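Local coordinates for sugar ABC transporter substrate-binding protein, BlMnBP1 (Bifidobacterium animalis subsp. lactis ATCC 27673, PDB 6I5R) that binds manno-oligosaccharides such as mannobiose and probably delivers them to an ABC transporter for uptake, at residues I22-I27 with W343-S348; T38-M43 with Q334-I339; R46-L51 with V287-Q292; T89-N94 with M102-D107. All blocks are in the same frame, centred on the assembly; numbering follows the deposited sequence.

Contact 1. Residues I22-I27 with W343-S348; sequences ITYPEI and WMTEDS
The hydroxyl end of Tyr24 meets the side chain of Thr345. Tyr24 OH lies 3.5 Å from Thr345 CB and 3.6 Å from its methyl CG2. Thr345 OG1 hydrogen-bonds to the carbonyl O of Val341, one turn back in its helix. A water at the edge of the tyrosine ring, in the ring plane, joins the phenol to Glu346. Tyr24 OH donates to this water over 2.7 Å, and the water donates to Glu346 OE2 over 2.6 Å. The tyrosine side chain reaches across because CG stands anti to the backbone N (chi1 173°).

Further out, Lys342 makes a cation-pi contact with the Tyr24 ring. Its NZ also bonds to the carbonyl O atoms of Tyr24 and Ile27, so one lysine secures both ring and backbone. The short 3-10 segment 24-26 is held by Thr23 N, which donates to Glu26 OE1 in a nearly straight bond of 2.8 Å. Met338 and Ile143 also pack against Tyr24. The contact thus joins the N-terminal loop to the end of helix 331-346. The phenol directs its hydrogen to the water and the water directs one to the carboxylate, so this polar link probably depends on the water staying bound.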
# COMPACT_ATOMS: atom_id res chain seq x y z
N ILE A 22 -20.49 -11.68 -18.31
CA ILE A 22 -20.84 -10.34 -17.84
C ILE A 22 -19.56 -9.63 -17.42
O ILE A 22 -18.78 -10.15 -16.61
CB ILE A 22 -21.82 -10.41 -16.66
CG1 ILE A 22 -22.98 -11.35 -16.95
CG2 ILE A 22 -22.35 -9.03 -16.31
CD1 ILE A 22 -23.76 -11.75 -15.69
N THR A 23 -19.35 -8.43 -17.95
CA THR A 23 -18.23 -7.63 -17.47
C THR A 23 -18.71 -6.73 -16.34
O THR A 23 -19.90 -6.48 -16.17
CB THR A 23 -17.59 -6.78 -18.57
OG1 THR A 23 -18.54 -5.88 -19.14
CG2 THR A 23 -16.98 -7.69 -19.65
N TYR A 24 -17.75 -6.23 -15.57
CA TYR A 24 -18.08 -5.39 -14.43
C TYR A 24 -18.92 -4.17 -14.78
O TYR A 24 -19.89 -3.89 -14.05
CB TYR A 24 -16.75 -4.99 -13.76
CG TYR A 24 -16.84 -3.97 -12.65
CD1 TYR A 24 -16.97 -2.62 -12.92
CD2 TYR A 24 -16.70 -4.37 -11.33
CE1 TYR A 24 -17.01 -1.70 -11.90
CE2 TYR A 24 -16.74 -3.46 -10.31
CZ TYR A 24 -16.90 -2.13 -10.59
OH TYR A 24 -16.95 -1.22 -9.54
N PRO A 25 -18.64 -3.40 -15.83
CA PRO A 25 -19.50 -2.24 -16.14
C PRO A 25 -20.95 -2.63 -16.45
O PRO A 25 -21.85 -1.78 -16.34
CB PRO A 25 -18.80 -1.58 -17.35
CG PRO A 25 -17.35 -2.09 -17.29
CD PRO A 25 -17.48 -3.50 -16.74
N GLU A 26 -21.18 -3.89 -16.86
CA GLU A 26 -22.49 -4.39 -17.28
C GLU A 26 -23.38 -4.77 -16.11
O GLU A 26 -24.58 -5.02 -16.31
CB GLU A 26 -22.27 -5.59 -18.22
CG GLU A 26 -21.73 -5.23 -19.62
CD GLU A 26 -21.47 -6.45 -20.51
OE1 GLU A 26 -20.99 -7.48 -19.99
OE2 GLU A 26 -21.75 -6.39 -21.75
N ILE A 27 -22.83 -4.78 -14.89
CA ILE A 27 -23.61 -5.12 -13.70
C ILE A 27 -24.42 -3.90 -13.30
O ILE A 27 -23.86 -2.82 -13.07
CB ILE A 27 -22.68 -5.57 -12.56
CG1 ILE A 27 -21.95 -6.85 -12.95
CG2 ILE A 27 -23.45 -5.78 -11.27
CD1 ILE A 27 -20.95 -7.24 -11.94
N TRP A 343 -20.28 -3.68 -5.44
CA TRP A 343 -20.97 -3.08 -4.30
C TRP A 343 -19.95 -2.44 -3.36
O TRP A 343 -20.14 -1.31 -2.88
CB TRP A 343 -21.84 -4.11 -3.56
CG TRP A 343 -22.62 -3.45 -2.44
CD1 TRP A 343 -23.80 -2.76 -2.56
CD2 TRP A 343 -22.23 -3.32 -1.08
NE1 TRP A 343 -24.17 -2.25 -1.35
CE2 TRP A 343 -23.23 -2.58 -0.42
CE3 TRP A 343 -21.14 -3.78 -0.33
CZ2 TRP A 343 -23.15 -2.25 0.94
CZ3 TRP A 343 -21.08 -3.48 1.03
CH2 TRP A 343 -22.07 -2.72 1.64
N MET A 344 -18.88 -3.18 -3.04
CA MET A 344 -17.83 -2.60 -2.22
C MET A 344 -17.31 -1.31 -2.83
O MET A 344 -17.12 -0.31 -2.13
CB MET A 344 -16.69 -3.61 -2.06
CG MET A 344 -16.94 -4.71 -1.04
SD MET A 344 -17.36 -4.13 0.62
CE MET A 344 -15.93 -3.10 1.08
N THR A 345 -17.09 -1.31 -4.15
CA THR A 345 -16.49 -0.15 -4.81
C THR A 345 -17.45 1.03 -4.86
O THR A 345 -17.07 2.15 -4.53
CB THR A 345 -16.04 -0.52 -6.22
OG1 THR A 345 -15.11 -1.60 -6.15
CG2 THR A 345 -15.37 0.66 -6.90
N GLU A 346 -18.70 0.80 -5.27
CA GLU A 346 -19.59 1.90 -5.58
C GLU A 346 -20.50 2.29 -4.43
O GLU A 346 -20.85 3.47 -4.32
CB GLU A 346 -20.47 1.57 -6.78
CG GLU A 346 -19.69 1.22 -8.01
CD GLU A 346 -20.44 1.53 -9.27
OE1 GLU A 346 -21.68 1.80 -9.22
OE2 GLU A 346 -19.77 1.55 -10.34
N ASP A 347 -20.83 1.35 -3.53
CA ASP A 347 -21.89 1.57 -2.55
C ASP A 347 -21.46 1.47 -1.09
O ASP A 347 -22.06 2.14 -0.24
CB ASP A 347 -23.05 0.57 -2.77
CG ASP A 347 -23.92 0.88 -4.00
OD1 ASP A 347 -23.58 1.76 -4.80
OD2 ASP A 347 -24.97 0.23 -4.18
N SER A 348 -20.46 0.65 -0.77
CA SER A 348 -20.21 0.28 0.62
C SER A 348 -19.86 1.47 1.50
O SER A 348 -20.19 1.48 2.69
CB SER A 348 -19.07 -0.73 0.72
OG SER A 348 -17.87 -0.17 0.27
O HOH W 1 -17.22 1.34 -10.21

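Contact 2. Residues T38-M43 with Q334-I339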
# COMPACT_ATOMS: atom_id res chain seq x y z
N THR A 38 -26.14 -18.21 -3.28
CA THR A 38 -24.86 -18.87 -3.10
C THR A 38 -24.12 -18.22 -1.94
O THR A 38 -24.56 -17.22 -1.35
CB THR A 38 -24.03 -18.82 -4.38
OG1 THR A 38 -22.83 -19.58 -4.23
CG2 THR A 38 -23.64 -17.40 -4.71
N THR A 39 -22.96 -18.80 -1.64
CA THR A 39 -22.05 -18.30 -0.63
C THR A 39 -20.68 -18.12 -1.24
O THR A 39 -20.19 -18.99 -1.96
CB THR A 39 -21.98 -19.28 0.53
OG1 THR A 39 -23.27 -19.41 1.12
CG2 THR A 39 -21.02 -18.77 1.56
N ILE A 40 -20.06 -16.99 -0.92
CA ILE A 40 -18.71 -16.69 -1.38
C ILE A 40 -17.83 -16.44 -0.16
O ILE A 40 -18.30 -15.94 0.87
CB ILE A 40 -18.71 -15.50 -2.35
CG1 ILE A 40 -19.30 -14.27 -1.68
CG2 ILE A 40 -19.55 -15.89 -3.60
CD1 ILE A 40 -19.22 -12.98 -2.54
N THR A 41 -16.56 -16.81 -0.30
CA THR A 41 -15.55 -16.66 0.73
C THR A 41 -14.66 -15.51 0.30
O THR A 41 -14.10 -15.54 -0.81
CB THR A 41 -14.77 -17.95 0.94
OG1 THR A 41 -15.65 -18.92 1.52
CG2 THR A 41 -13.61 -17.73 1.91
N PHE A 42 -14.52 -14.52 1.17
CA PHE A 42 -13.81 -13.27 0.92
C PHE A 42 -12.61 -13.23 1.86
O PHE A 42 -12.79 -13.13 3.07
CB PHE A 42 -14.77 -12.10 1.15
CG PHE A 42 -14.12 -10.73 1.23
CD1 PHE A 42 -12.95 -10.46 0.55
CD2 PHE A 42 -14.73 -9.71 1.97
CE1 PHE A 42 -12.40 -9.21 0.62
CE2 PHE A 42 -14.16 -8.45 2.03
CZ PHE A 42 -12.99 -8.21 1.36
N MET A 43 -11.41 -13.42 1.31
CA MET A 43 -10.18 -13.39 2.11
C MET A 43 -9.62 -11.97 2.10
O MET A 43 -9.46 -11.37 1.04
CB MET A 43 -9.14 -14.35 1.53
CG MET A 43 -9.48 -15.83 1.54
SD MET A 43 -8.11 -16.72 0.74
CE MET A 43 -6.72 -16.18 1.70
N GLN A 334 -18.54 -16.65 -9.47
CA GLN A 334 -17.85 -15.55 -10.13
C GLN A 334 -18.74 -14.32 -10.22
O GLN A 334 -18.29 -13.20 -9.95
CB GLN A 334 -17.40 -15.98 -11.53
CG GLN A 334 -16.27 -16.97 -11.56
CD GLN A 334 -15.71 -17.15 -12.93
OE1 GLN A 334 -16.09 -16.45 -13.83
NE2 GLN A 334 -14.77 -18.08 -13.10
N GLU A 335 -20.00 -14.50 -10.59
CA GLU A 335 -20.89 -13.35 -10.72
C GLU A 335 -21.26 -12.79 -9.36
O GLU A 335 -21.24 -11.56 -9.15
CB GLU A 335 -22.14 -13.75 -11.52
CG GLU A 335 -22.98 -12.56 -11.92
CD GLU A 335 -24.29 -12.95 -12.56
OE1 GLU A 335 -24.38 -14.08 -13.10
OE2 GLU A 335 -25.21 -12.10 -12.54
N ALA A 336 -21.56 -13.66 -8.40
CA ALA A 336 -21.83 -13.19 -7.05
C ALA A 336 -20.65 -12.38 -6.52
O ALA A 336 -20.84 -11.33 -5.90
CB ALA A 336 -22.12 -14.36 -6.12
N SER A 337 -19.44 -12.85 -6.79
CA SER A 337 -18.25 -12.17 -6.27
C SER A 337 -18.06 -10.82 -6.94
O SER A 337 -17.64 -9.85 -6.30
CB SER A 337 -17.02 -13.05 -6.49
OG SER A 337 -17.05 -14.23 -5.71
N MET A 338 -18.36 -10.73 -8.25
CA MET A 338 -18.17 -9.48 -8.97
C MET A 338 -19.22 -8.45 -8.56
O MET A 338 -18.93 -7.25 -8.50
CB MET A 338 -18.19 -9.72 -10.49
CG MET A 338 -17.76 -8.52 -11.29
SD MET A 338 -17.58 -8.81 -13.08
CE MET A 338 -16.51 -10.25 -13.18
N ILE A 339 -20.43 -8.93 -8.25
CA ILE A 339 -21.44 -8.06 -7.66
C ILE A 339 -20.96 -7.51 -6.32
O ILE A 339 -21.05 -6.31 -6.07
CB ILE A 339 -22.76 -8.83 -7.51
CG1 ILE A 339 -23.27 -9.21 -8.90
CG2 ILE A 339 -23.77 -8.02 -6.73
CD1 ILE A 339 -24.52 -10.10 -8.91
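Ser337 OG, which lies against Ile40, donates a hydrogen bond to the carbonyl O of Lys333 one turn back in the same helix. This satisfies the buried hydroxyl within its own helix. OG stands beside the backbone N (chi1 -67°), which suits the bond to the preceding turn. Ile40 CG2 also lies against this oxygen, 3.7 Å from Ser337 OG. No hydrogen bond crosses between 38-43 and 334-339.

The second neighbour of Ile40 CG2 is the methyl of Ala336, with CG2 to CB at 3.9 Å. CG1 of Ile40 takes the place between the backbone N and the carbonyl carbon (chi1 59°). This carries CD1 along the helix surface to 3.9 Å from Ser337 CA. Ala336 CB also receives Thr38 CG2, at 3.7 Å, so one small methyl touches two strand residues.

This is helix-on-sheet packing in the alpha/beta fold of a periplasmic-type binding protein. Strand 38-44 pairs in parallel with strands 73-79 and 100-102, and helix 331-346 covers one face of that sheet. The strand and helix segments cross at -60°, with axes 8.6 Å apart. With an alanine in place of Ile40, CG2 and CD1 are gone, and a gap is likely to open beside Ala336 CB and Ser337, which lose their contacts with these atoms.

Ile73 and Ile100 from the two neighbouring strands also pack against Ala336 and Ser337 respectively. Further along strand 38-44, Phe42 meets the ring of Phe340 edge-to-face.

Contact 3. Residues R46-L51 with V287-Q292. With BMA (beta-D-mannopyranose), chain B.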
# COMPACT_ATOMS: atom_id res chain seq x y z
N ARG A 46 -7.68 -7.49 6.84
CA ARG A 46 -8.15 -6.61 7.91
C ARG A 46 -8.70 -7.46 9.06
O ARG A 46 -9.90 -7.53 9.32
CB ARG A 46 -9.17 -5.62 7.36
CG ARG A 46 -8.58 -4.67 6.33
CD ARG A 46 -7.44 -3.80 6.92
NE ARG A 46 -7.88 -3.09 8.10
CZ ARG A 46 -8.46 -1.89 8.07
NH1 ARG A 46 -8.65 -1.26 6.91
NH2 ARG A 46 -8.85 -1.33 9.19
N THR A 47 -7.77 -8.12 9.75
CA THR A 47 -8.15 -8.89 10.93
C THR A 47 -8.87 -8.01 11.95
O THR A 47 -9.79 -8.47 12.64
CB THR A 47 -6.90 -9.49 11.57
OG1 THR A 47 -5.95 -8.44 11.85
CG2 THR A 47 -6.25 -10.48 10.66
N ASP A 48 -8.45 -6.76 12.06
CA ASP A 48 -9.11 -5.84 12.99
C ASP A 48 -10.60 -5.68 12.68
O ASP A 48 -11.42 -5.68 13.60
CB ASP A 48 -8.38 -4.50 12.97
CG ASP A 48 -8.35 -3.83 11.59
OD1 ASP A 48 -8.48 -4.52 10.56
OD2 ASP A 48 -8.14 -2.58 11.56
N MET A 49 -10.96 -5.54 11.41
CA MET A 49 -12.37 -5.41 11.04
C MET A 49 -13.16 -6.71 11.17
O MET A 49 -14.40 -6.70 11.00
CB MET A 49 -12.47 -4.91 9.60
CG MET A 49 -11.90 -3.55 9.40
SD MET A 49 -11.97 -2.98 7.70
CE MET A 49 -13.72 -3.06 7.38
N ASN A 50 -12.51 -7.83 11.41
CA ASN A 50 -13.22 -9.08 11.61
C ASN A 50 -13.57 -9.30 13.06
O ASN A 50 -13.94 -10.42 13.43
CB ASN A 50 -12.38 -10.27 11.09
CG ASN A 50 -13.24 -11.38 10.50
OD1 ASN A 50 -14.41 -11.17 10.20
ND2 ASN A 50 -12.68 -12.56 10.35
N LEU A 51 -13.48 -8.27 13.89
CA LEU A 51 -13.83 -8.36 15.30
C LEU A 51 -15.04 -7.50 15.59
O LEU A 51 -15.23 -6.44 15.00
CB LEU A 51 -12.68 -7.90 16.21
CG LEU A 51 -11.36 -8.66 16.01
CD1 LEU A 51 -10.18 -8.18 16.85
CD2 LEU A 51 -11.64 -10.15 16.31
N VAL A 287 -4.04 6.39 9.21
CA VAL A 287 -4.50 7.53 10.00
C VAL A 287 -5.72 7.19 10.83
O VAL A 287 -5.68 7.39 12.06
CB VAL A 287 -4.73 8.75 9.07
CG1 VAL A 287 -5.28 9.91 9.85
CG2 VAL A 287 -3.43 9.14 8.40
N PRO A 288 -6.82 6.67 10.28
CA PRO A 288 -7.97 6.35 11.14
C PRO A 288 -7.66 5.29 12.19
O PRO A 288 -8.22 5.32 13.29
CB PRO A 288 -9.04 5.86 10.14
CG PRO A 288 -8.26 5.34 8.97
CD PRO A 288 -7.09 6.33 8.86
N GLN A 289 -6.78 4.34 11.89
CA GLN A 289 -6.45 3.31 12.87
C GLN A 289 -5.68 3.89 14.05
O GLN A 289 -5.84 3.42 15.19
CB GLN A 289 -5.64 2.21 12.20
CG GLN A 289 -6.38 1.44 11.14
CD GLN A 289 -5.60 0.25 10.60
OE1 GLN A 289 -4.78 -0.34 11.29
NE2 GLN A 289 -5.85 -0.09 9.36
N MET A 290 -4.77 4.83 13.78
CA MET A 290 -4.11 5.54 14.87
C MET A 290 -5.10 6.41 15.64
O MET A 290 -5.03 6.50 16.87
CB MET A 290 -2.99 6.42 14.32
CG MET A 290 -1.92 5.70 13.49
SD MET A 290 -1.06 4.48 14.44
CE MET A 290 -0.31 3.46 13.14
N LYS A 291 -6.04 7.05 14.95
CA LYS A 291 -6.92 7.99 15.63
C LYS A 291 -7.89 7.25 16.53
O LYS A 291 -8.27 7.76 17.60
CB LYS A 291 -7.70 8.81 14.62
CG LYS A 291 -6.92 9.90 13.90
CD LYS A 291 -7.82 10.64 12.96
CE LYS A 291 -7.06 11.80 12.35
NZ LYS A 291 -6.39 12.64 13.37
N GLN A 292 -8.35 6.08 16.08
CA GLN A 292 -9.27 5.24 16.83
C GLN A 292 -8.59 4.54 17.99
O GLN A 292 -9.28 3.96 18.84
CB GLN A 292 -9.88 4.20 15.90
CG GLN A 292 -10.83 4.76 14.88
CD GLN A 292 -11.05 3.81 13.69
OE1 GLN A 292 -10.42 2.71 13.58
NE2 GLN A 292 -11.97 4.21 12.78
C1 BMA B . -4.66 -5.15 11.42
C2 BMA B . -4.89 -3.83 10.65
C3 BMA B . -4.34 -3.97 9.23
C4 BMA B . -2.97 -4.59 9.24
C5 BMA B . -2.95 -5.87 10.08
C6 BMA B . -1.59 -6.54 10.07
O1 BMA B . -5.05 -4.84 12.72
O2 BMA B . -4.09 -2.79 11.31
O3 BMA B . -4.30 -2.75 8.58
O4 BMA B . -2.58 -4.92 7.90
O5 BMA B . -3.34 -5.55 11.41
O6 BMA B . -1.81 -7.88 10.52
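The CA atoms nearest each other across the contact are those of Asp48 and Gln289, 9.5 Å apart, and long side chains and a sugar span the distance. The amide of Gln289 comes over one face of the Arg46 guanidinium. NE2 lies 3.2 Å above that plane, toward its rim, and the two flat groups are 28° apart. Arg46 NH2 and Gln289 NE2 are both donors, so their approach is not a hydrogen bond. Met49 SD covers the opposite face, 3.6 Å above the centre of the guanidinium.

Asp48 holds the arginine side-on: NE donates to OD1 over 2.9 Å and NH2 to OD2 over 2.8 Å. Glu354 makes a salt bridge to Arg46 NH1. These bonds fix the rotation of the flat group against the amide. A leucine in place of Arg46 would probably leave Asp48 and Glu354 without their positive partner and remove the surface on which Gln289 rests.

The amide reads two hydroxyls of the mannose. BMA O2 donates to Gln289 OE1 at 2.5 Å, while Gln289 NE2 donates to BMA O3 at 3.2 Å. Asp48 packs alongside, its CB 3.4 Å from BMA O1. Trp265, Glu266 and Lys269 add further bonds to this sugar. Such a meeting of two distant segments round a sugar is characteristic of the cleft between the lobes of a solute-binding protein.

Contact 4. Residues T89-N94 with M102-D107. With ZN (zinc ion), chain J.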
# COMPACT_ATOMS: atom_id res chain seq x y z
N THR A 89 -0.03 -18.56 -0.59
CA THR A 89 -0.16 -20.00 -0.42
C THR A 89 -1.49 -20.51 -0.97
O THR A 89 -1.52 -21.48 -1.74
CB THR A 89 -0.01 -20.34 1.05
OG1 THR A 89 1.33 -20.01 1.48
CG2 THR A 89 -0.28 -21.83 1.28
N ARG A 90 -2.60 -19.86 -0.62
CA ARG A 90 -3.89 -20.33 -1.13
C ARG A 90 -3.95 -20.20 -2.64
O ARG A 90 -4.48 -21.08 -3.33
CB ARG A 90 -5.06 -19.58 -0.49
CG ARG A 90 -5.15 -19.81 1.01
CD ARG A 90 -5.91 -21.08 1.40
NE ARG A 90 -7.33 -20.96 1.08
CZ ARG A 90 -8.24 -20.39 1.86
NH1 ARG A 90 -7.90 -19.87 3.03
NH2 ARG A 90 -9.52 -20.35 1.48
N LEU A 91 -3.41 -19.11 -3.18
CA LEU A 91 -3.37 -18.95 -4.63
C LEU A 91 -2.61 -20.09 -5.29
O LEU A 91 -3.04 -20.62 -6.32
CB LEU A 91 -2.74 -17.62 -5.01
CG LEU A 91 -3.57 -16.50 -5.63
CD1 LEU A 91 -2.62 -15.39 -6.12
CD2 LEU A 91 -4.47 -16.99 -6.72
N GLN A 92 -1.48 -20.50 -4.72
CA GLN A 92 -0.69 -21.54 -5.37
C GLN A 92 -1.27 -22.94 -5.20
O GLN A 92 -0.79 -23.88 -5.84
CB GLN A 92 0.75 -21.50 -4.85
CG GLN A 92 1.33 -20.12 -5.07
CD GLN A 92 2.62 -19.88 -4.34
OE1 GLN A 92 2.91 -20.54 -3.32
NE2 GLN A 92 3.41 -18.92 -4.82
N ALA A 93 -2.26 -23.12 -4.35
CA ALA A 93 -3.00 -24.37 -4.26
C ALA A 93 -3.98 -24.55 -5.43
O ALA A 93 -4.43 -25.66 -5.67
CB ALA A 93 -3.76 -24.43 -2.94
N ASN A 94 -4.33 -23.47 -6.11
CA ASN A 94 -5.08 -23.53 -7.36
C ASN A 94 -6.37 -24.34 -7.25
O ASN A 94 -6.61 -25.28 -8.02
CB ASN A 94 -4.21 -24.11 -8.49
CG ASN A 94 -4.82 -23.93 -9.86
OD1 ASN A 94 -5.62 -23.02 -10.09
ND2 ASN A 94 -4.43 -24.78 -10.79
N MET A 102 -7.73 -10.34 -1.61
CA MET A 102 -6.93 -9.18 -1.98
C MET A 102 -5.67 -9.72 -2.65
O MET A 102 -4.98 -10.58 -2.09
CB MET A 102 -6.61 -8.30 -0.77
CG MET A 102 -7.81 -7.97 0.09
SD MET A 102 -9.33 -7.44 -0.77
CE MET A 102 -8.88 -5.81 -1.41
N ILE A 103 -5.40 -9.25 -3.86
CA ILE A 103 -4.34 -9.80 -4.68
C ILE A 103 -2.99 -9.63 -3.99
O ILE A 103 -2.60 -8.51 -3.64
CB ILE A 103 -4.31 -9.14 -6.06
CG1 ILE A 103 -5.62 -9.40 -6.78
CG2 ILE A 103 -3.12 -9.62 -6.84
CD1 ILE A 103 -5.86 -8.55 -7.98
N PRO A 104 -2.27 -10.73 -3.76
CA PRO A 104 -0.95 -10.68 -3.13
C PRO A 104 0.13 -10.39 -4.18
O PRO A 104 -0.16 -9.83 -5.22
CB PRO A 104 -0.79 -12.07 -2.54
CG PRO A 104 -1.59 -12.94 -3.48
CD PRO A 104 -2.76 -12.13 -3.89
N ALA A 105 1.38 -10.78 -3.87
CA ALA A 105 2.49 -10.39 -4.74
C ALA A 105 2.63 -11.37 -5.89
O ALA A 105 3.37 -12.38 -5.78
CB ALA A 105 3.76 -10.27 -3.90
N VAL A 106 1.94 -11.02 -7.00
CA VAL A 106 1.78 -11.86 -8.20
C VAL A 106 2.24 -11.10 -9.43
O VAL A 106 1.82 -9.96 -9.62
CB VAL A 106 0.31 -12.32 -8.38
CG1 VAL A 106 0.19 -13.17 -9.58
CG2 VAL A 106 -0.16 -12.97 -7.13
N ASP A 107 3.04 -11.75 -10.29
CA ASP A 107 3.41 -11.22 -11.59
C ASP A 107 2.14 -10.88 -12.37
O ASP A 107 1.28 -11.74 -12.60
CB ASP A 107 4.29 -12.22 -12.36
CG ASP A 107 4.93 -11.62 -13.62
OD1 ASP A 107 4.37 -10.85 -14.43
OD2 ASP A 107 6.09 -11.96 -13.91
ZN ZN J . 5.99 -11.58 -15.95
O HOH W 2 7.42 -12.61 -17.15
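Leu91 makes its close contacts across this interface through one methyl, CD1, on a side chain held well away from a staggered first torsion (chi1 -111°). It projects from helix 83-93, the crossover of a beta-alpha-beta unit from strand 73-79 to strand 100-102, with strand 38-44 between them in the sheet. Residues 102-107 run out of the second strand into a loop and pass along the last turns of the helix, on the side of Leu91.

Leu91 CD1 touches Pro104 CG at 3.7 Å and Val106 CG2 at 3.6 Å. The methyl is therefore shared by two residues that flank Ala105. Val106 CG1 lies anti to the backbone N (chi1 -179°), which sets CG2 beside that N and against the leucine. The contact is wholly apolar, with no hydrogen bond across it.

The same helix supplies more of the surface. Pro104 also packs on Ala87 and Leu88, and Val106 on Leu88. Trp98, Tyr114 and Phe115 close round Leu91 from neighbouring loops. The helix runs on to Ala93; Asn94 leaves it with positive phi, and its N donates to Leu91 O.

One residue past Val106 the loop takes part in a metal site. Ser109, Asp390 and Asn394 bind the same zinc ion, and a water oxygen is bound to the zinc ion at 2.1 Å. Asp107 grips the ion with both carboxylate oxygens, OD1 at 2.3 Å and OD2 at 2.1 Å.

From the N terminus, residues 22-27 come first, and they meet 343-348 to close the longest loop, contact 1. Within it, strand residues 38-43 meet 334-339 in contact 2. Contact 3 follows, joining the loop after strand 38-44 to helix 286-291 across the sugar. Contact 4 lies innermost and closes a short loop, joining helix 83-93 to the loop after strand 100-102. The four are nested and none cross. Contacts 1 and 2 share helix 331-346 and touch where Ile27 packs on Met338. Contacts 2 and 4 meet where Phe42 packs on Met102. Contact 3 stands apart, about 24 Å from contacts 2 and 4 between centres.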